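Local coordinates for putative hexose oxidase (Nonomuraea sp. ATCC 39727, PDB 5AWV), which probably oxidises the sugar of teicoplanin-type glycopeptide antibiotics, using a covalently bound FAD as cofactor, at residues A[294-299]-A[304-309]; A[194-199]-A[204-209]. All blocks are in the same frame, centred on the assembly; numbering follows the deposited sequence.

In the fold
Both contacts close short connections after a strand, and they lie on opposite sides of the chain's centre, their own centres about 43 Å apart. Contact 1 is the more buried: it joins two neighbouring strands of the seven-stranded antiparallel sheet, 291-298 and 309-316, and its loop reaches the bound antibiotic. Contact 2 is partly buried and joins strand 193-199, outermost within this chain in the five-stranded sheet of the FAD-binding half, to helix 207-212. Their chemistry follows their place. Segments 294-299 and 304-309 meet through backbone bonds, glycines and an aromatic ring, whereas 194-199 and 204-209 meet through a carboxylate, a histidine ring and a small apolar patch.

Contact 1: A[294-299]-A[304-309]; sequences QLMIGN and MGESGF. With T55 (8-methylnonanoic acid), chain Z.
Ile297 and Phe309 run alongside each other on one face of the sheet, an antiparallel non-hydrogen-bonded pair in the tight part of this contact. The methyl CG2 of Ile297 sits over one face of the Phe309 ring, 4.2 Å from its centroid, a CH-pi contact offset toward the rim. Leu295 CD1 comes to the ring's edge, 4.3 Å from Phe309 CE1. With CG anti to the backbone N (chi1 -163°), Phe309 lays its ring beside these branched chains, and Phe267 and Leu270 of helix 264-280 add apolar cover. The backbones close just as tightly: Phe309 CA lies 3.2 Å from Met296 O in a CA-H...O contact, and Gly308 N donates to Asn299 O at 2.9 Å. Gly308 has a positive phi, where a CB would jam against the preceding carbonyl oxygen; at Gly298 one would run into Gly308 O. Met296, bent at chi3 (81°), is buried too, its CE 3.4 Å from Glu306 O, while both carboxylate oxygens of Glu306 bond the backbone of the bound peptide.

The looser side is the type I turn Met304-Ser307, with Gly305 exposed. Ser307 N and OG both grip Met304 O, and OG also accepts from Val301 N. Met304 CE meets CAI of the 8-methylnonanoic acid at 3.5 Å, its flexible thioether suiting an acyl chain. A beta hairpin connection thus lines the antibiotic-binding site.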
loop_
_atom_site.group_PDB
_atom_site.type_symbol
_atom_site.label_atom_id
_atom_site.label_comp_id
_atom_site.label_asym_id
_atom_site.label_seq_id
_atom_site.Cartn_x
_atom_site.Cartn_y
_atom_site.Cartn_z
ATOM N N GLN A 294 -6.545 -16.033 5.619
ATOM C CA GLN A 294 -7.606 -15.097 5.853
ATOM C C GLN A 294 -8.989 -15.638 5.637
ATOM O O GLN A 294 -9.219 -16.295 4.635
ATOM C CB GLN A 294 -7.408 -13.807 5.033
ATOM C CG GLN A 294 -7.502 -13.856 3.583
ATOM C CD GLN A 294 -7.402 -12.422 2.961
ATOM O OE1 GLN A 294 -6.855 -11.511 3.525
ATOM N NE2 GLN A 294 -7.944 -12.265 1.798
ATOM N N LEU A 295 -9.858 -15.342 6.568
ATOM C CA LEU A 295 -11.221 -15.807 6.538
ATOM C C LEU A 295 -12.081 -14.793 5.864
ATOM O O LEU A 295 -12.293 -13.735 6.365
ATOM C CB LEU A 295 -11.686 -16.221 7.938
ATOM C CG LEU A 295 -13.154 -16.734 8.073
ATOM C CD1 LEU A 295 -13.431 -17.981 7.213
ATOM C CD2 LEU A 295 -13.534 -16.980 9.493
ATOM N N MET A 296 -12.596 -15.142 4.691
ATOM C CA MET A 296 -13.313 -14.215 3.864
ATOM C C MET A 296 -14.791 -14.612 3.911
ATOM O O MET A 296 -15.130 -15.691 3.449
ATOM C CB MET A 296 -12.776 -14.254 2.487
ATOM C CG MET A 296 -11.249 -13.886 2.385
ATOM S SD MET A 296 -10.489 -14.476 0.857
ATOM C CE MET A 296 -11.067 -13.153 -0.155
ATOM N N ILE A 297 -15.599 -13.775 4.538
ATOM C CA ILE A 297 -16.982 -14.050 4.816
ATOM C C ILE A 297 -17.734 -13.115 3.872
ATOM O O ILE A 297 -18.154 -12.023 4.249
ATOM C CB ILE A 297 -17.360 -13.826 6.258
ATOM C CG1 ILE A 297 -16.415 -14.535 7.221
ATOM C CG2 ILE A 297 -18.800 -14.273 6.512
ATOM C CD1 ILE A 297 -16.549 -14.036 8.620
ATOM N N GLY A 298 -17.927 -13.599 2.650
ATOM C CA GLY A 298 -18.488 -12.818 1.571
ATOM C C GLY A 298 -19.662 -13.520 0.903
ATOM O O GLY A 298 -19.834 -14.729 1.063
ATOM N N ASN A 299 -20.502 -12.737 0.212
ATOM C CA ASN A 299 -21.446 -13.356 -0.758
ATOM C C ASN A 299 -20.714 -13.775 -2.038
ATOM O O ASN A 299 -19.588 -13.293 -2.376
ATOM C CB ASN A 299 -22.710 -12.499 -1.031
ATOM C CG ASN A 299 -22.389 -11.197 -1.762
ATOM O OD1 ASN A 299 -21.449 -10.500 -1.410
ATOM N ND2 ASN A 299 -23.113 -10.907 -2.813
ATOM N N MET A 304 -16.257 -13.358 -10.117
ATOM C CA MET A 304 -15.329 -12.681 -9.210
ATOM C C MET A 304 -14.696 -13.800 -8.368
ATOM O O MET A 304 -15.321 -14.335 -7.428
ATOM C CB MET A 304 -16.108 -11.664 -8.367
ATOM C CG MET A 304 -15.298 -10.819 -7.392
ATOM S SD MET A 304 -16.326 -9.837 -6.234
ATOM C CE MET A 304 -15.101 -9.462 -4.940
ATOM N N GLY A 305 -13.466 -14.175 -8.707
ATOM C CA GLY A 305 -12.825 -15.297 -8.024
ATOM C C GLY A 305 -12.588 -15.092 -6.515
ATOM O O GLY A 305 -12.533 -16.056 -5.760
ATOM N N GLU A 306 -12.486 -13.849 -6.064
ATOM C CA GLU A 306 -12.133 -13.573 -4.675
ATOM C C GLU A 306 -13.417 -13.422 -3.839
ATOM O O GLU A 306 -13.379 -13.105 -2.657
ATOM C CB GLU A 306 -11.266 -12.299 -4.655
ATOM C CG GLU A 306 -9.993 -12.291 -3.806
ATOM C CD GLU A 306 -8.981 -13.446 -3.977
ATOM O OE1 GLU A 306 -7.882 -13.256 -4.567
ATOM O OE2 GLU A 306 -9.207 -14.515 -3.381
ATOM N N SER A 307 -14.570 -13.660 -4.442
ATOM C CA SER A 307 -15.816 -13.538 -3.726
ATOM C C SER A 307 -16.117 -14.821 -3.016
ATOM O O SER A 307 -15.382 -15.783 -3.133
ATOM C CB SER A 307 -16.938 -13.142 -4.701
ATOM O OG SER A 307 -17.439 -14.249 -5.436
ATOM N N GLY A 308 -17.182 -14.835 -2.248
ATOM C CA GLY A 308 -17.598 -16.029 -1.547
ATOM C C GLY A 308 -17.087 -16.124 -0.136
ATOM O O GLY A 308 -16.595 -15.138 0.455
ATOM N N PHE A 309 -17.298 -17.310 0.407
ATOM C CA PHE A 309 -17.109 -17.652 1.781
ATOM C C PHE A 309 -16.012 -18.690 1.782
ATOM O O PHE A 309 -16.248 -19.850 1.432
ATOM C CB PHE A 309 -18.430 -18.206 2.322
ATOM C CG PHE A 309 -18.543 -18.235 3.834
ATOM C CD1 PHE A 309 -17.418 -18.086 4.709
ATOM C CD2 PHE A 309 -19.766 -18.467 4.413
ATOM C CE1 PHE A 309 -17.565 -18.187 6.036
ATOM C CE2 PHE A 309 -19.924 -18.468 5.783
ATOM C CZ PHE A 309 -18.817 -18.325 6.614
HETATM C CAD T55 Z . -19.818 -5.595 -6.304
HETATM C CAE T55 Z . -18.826 -5.527 -7.437
HETATM C CAG T55 Z . -17.498 -6.162 -7.026
HETATM C CAH T55 Z . -16.828 -5.317 -5.938
HETATM C CAI T55 Z . -15.614 -6.031 -5.355
HETATM C CAJ T55 Z . -14.941 -5.167 -4.285
HETATM C CAK T55 Z . -13.531 -5.676 -4.091
HETATM C CAL T55 Z . -12.693 -4.747 -3.197
HETATM C CAF T55 Z . -19.420 -6.255 -8.623
HETATM C C T55 Z . -11.335 -5.422 -2.955
HETATM O O T55 Z . -11.020 -6.512 -3.482
#

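Contact 2: A[194-199]-A[204-209]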
loop_
_atom_site.group_PDB
_atom_site.type_symbol
_atom_site.label_atom_id
_atom_site.label_comp_id
_atom_site.label_asym_id
_atom_site.label_seq_id
_atom_site.Cartn_x
_atom_site.Cartn_y
_atom_site.Cartn_z
ATOM N N ARG A 194 12.708 21.836 0.383
ATOM C CA ARG A 194 13.969 21.326 0.752
ATOM C C ARG A 194 13.962 19.787 0.703
ATOM O O ARG A 194 12.905 19.189 0.968
ATOM C CB ARG A 194 14.288 21.733 2.218
ATOM C CG ARG A 194 15.173 22.961 2.331
ATOM C CD ARG A 194 14.387 24.236 2.493
ATOM N NE ARG A 194 15.267 25.423 2.483
ATOM C CZ ARG A 194 15.836 25.967 1.401
ATOM N NH1 ARG A 194 15.682 25.459 0.167
ATOM N NH2 ARG A 194 16.592 27.036 1.560
ATOM N N VAL A 195 15.132 19.175 0.565
ATOM C CA VAL A 195 15.272 17.753 0.533
ATOM C C VAL A 195 15.981 17.317 1.783
ATOM O O VAL A 195 17.027 17.869 2.137
ATOM C CB VAL A 195 16.097 17.339 -0.679
ATOM C CG1 VAL A 195 16.321 15.813 -0.709
ATOM C CG2 VAL A 195 15.419 17.841 -1.928
ATOM N N ILE A 196 15.445 16.287 2.449
ATOM C CA ILE A 196 16.012 15.740 3.626
ATOM C C ILE A 196 16.168 14.230 3.488
ATOM O O ILE A 196 15.207 13.541 3.144
ATOM C CB ILE A 196 15.116 16.065 4.848
ATOM C CG1 ILE A 196 15.073 17.567 5.054
ATOM C CG2 ILE A 196 15.618 15.324 6.074
ATOM C CD1 ILE A 196 14.380 18.021 6.293
ATOM N N VAL A 197 17.353 13.712 3.789
ATOM C CA VAL A 197 17.530 12.299 3.950
ATOM C C VAL A 197 17.577 12.001 5.459
ATOM O O VAL A 197 18.455 12.499 6.158
ATOM C CB VAL A 197 18.774 11.794 3.226
ATOM C CG1 VAL A 197 19.010 10.327 3.537
ATOM C CG2 VAL A 197 18.637 11.966 1.736
ATOM N N ALA A 198 16.634 11.205 5.954
ATOM C CA ALA A 198 16.496 10.848 7.389
ATOM C C ALA A 198 16.610 9.363 7.591
ATOM O O ALA A 198 16.010 8.579 6.820
ATOM C CB ALA A 198 15.111 11.399 7.887
ATOM N N THR A 199 17.440 8.899 8.527
ATOM C CA THR A 199 17.684 7.528 8.708
ATOM C C THR A 199 17.266 7.030 10.084
ATOM O O THR A 199 17.066 7.820 11.001
ATOM C CB THR A 199 19.204 7.101 8.562
ATOM O OG1 THR A 199 19.906 7.378 9.801
ATOM C CG2 THR A 199 19.887 7.793 7.400
ATOM N N ASP A 204 20.840 10.675 14.447
ATOM C CA ASP A 204 20.462 11.198 13.119
ATOM C C ASP A 204 19.689 12.427 13.408
ATOM O O ASP A 204 18.744 12.363 14.172
ATOM C CB ASP A 204 19.576 10.212 12.345
ATOM C CG ASP A 204 19.300 10.713 10.971
ATOM O OD1 ASP A 204 18.719 11.780 10.844
ATOM O OD2 ASP A 204 19.723 10.040 9.982
ATOM N N PRO A 205 20.070 13.563 12.846
ATOM C CA PRO A 205 19.473 14.775 13.251
ATOM C C PRO A 205 18.056 14.971 12.747
ATOM O O PRO A 205 17.379 15.917 13.175
ATOM C CB PRO A 205 20.386 15.810 12.681
ATOM C CG PRO A 205 20.924 15.175 11.489
ATOM C CD PRO A 205 21.175 13.797 11.918
ATOM N N HIS A 206 17.595 14.082 11.844
ATOM C CA HIS A 206 16.175 14.072 11.435
ATOM C C HIS A 206 15.536 12.720 11.676
ATOM O O HIS A 206 14.596 12.311 10.934
ATOM C CB HIS A 206 16.123 14.455 9.959
ATOM C CG HIS A 206 16.788 15.758 9.694
ATOM N ND1 HIS A 206 16.216 16.955 10.049
ATOM C CD2 HIS A 206 17.986 16.056 9.139
ATOM C CE1 HIS A 206 17.036 17.947 9.729
ATOM N NE2 HIS A 206 18.117 17.423 9.189
ATOM N N HIS A 207 15.948 12.107 12.754
ATOM C CA HIS A 207 15.430 10.799 13.207
ATOM C C HIS A 207 13.904 10.841 13.336
ATOM O O HIS A 207 13.255 9.815 12.988
ATOM C CB HIS A 207 16.015 10.408 14.583
ATOM C CG HIS A 207 15.837 8.976 14.926
ATOM N ND1 HIS A 207 14.972 8.544 15.899
ATOM C CD2 HIS A 207 16.382 7.867 14.399
ATOM C CE1 HIS A 207 15.054 7.244 16.033
ATOM N NE2 HIS A 207 15.941 6.807 15.170
ATOM N N ASP A 208 13.369 11.964 13.831
ATOM C CA ASP A 208 11.937 12.225 13.914
ATOM C C ASP A 208 11.160 12.075 12.581
ATOM O O ASP A 208 10.089 11.453 12.541
ATOM C CB ASP A 208 11.579 13.524 14.636
ATOM C CG ASP A 208 12.133 14.821 13.939
ATOM O OD1 ASP A 208 13.102 14.712 13.115
ATOM O OD2 ASP A 208 11.569 15.940 14.227
ATOM N N LEU A 209 11.684 12.649 11.491
ATOM C CA LEU A 209 11.140 12.476 10.163
ATOM C C LEU A 209 11.122 11.008 9.670
ATOM O O LEU A 209 10.137 10.622 9.010
ATOM C CB LEU A 209 11.836 13.373 9.111
ATOM C CG LEU A 209 11.176 13.474 7.742
ATOM C CD1 LEU A 209 9.833 14.157 7.884
ATOM C CD2 LEU A 209 12.045 14.257 6.797
HETATM O O HOH W 1 19.545 13.020 8.677
#
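Asp204 turns its carboxylate back onto Thr199, at the end of the strand, and can be followed atom by atom. CB lies 3.7 Å from Thr199 O. CG stands anti to the backbone N (chi1 -175°), which swings the whole carboxylate toward Thr199, and rotation about CB-CG (chi2 -60°) sends the two oxygens to different partners. OD2 accepts twice from one residue, from Thr199 OG1 at 2.7 Å and Thr199 N at 2.9 Å; both donors come from the same face of the carboxylate, the hydroxyl on the anti side and the amide well above the plane. OD1 takes the backbone N of His206 at 2.8 Å, nearly along its C-O axis, forming an Asx turn, and also a water that bridges to Val197 O. Bonds at both oxygens should fix the carboxylate's rotation and probably favour its charged form. Threonine suits its place because its beta-hydroxyl adds a second donor to Asp204 OD2 beside its own amide.

Beyond this polar end lies an apolar patch. Ile196 crosses His206 at about a right angle and sets CG2 over one face of the imidazole, 4.1 Å from its centroid; Pro205 CB is over the opposite face. The same methyl reaches Leu209 CD2 at 3.8 Å. Ala198 is small enough to bring strand and turn together: Ala198 CB is only 3.2 Å from His206 O. It also packs on Leu209 CB. Tyr509 OH, from helix 499-509, is hydrogen-bonded to His206 ND1, and Tyr509 touches Ile196 and Leu209. This is a strand-to-helix connection that ends in an Asx turn leading to the N-cap His206, at the margin of the FAD-binding domain's sheet.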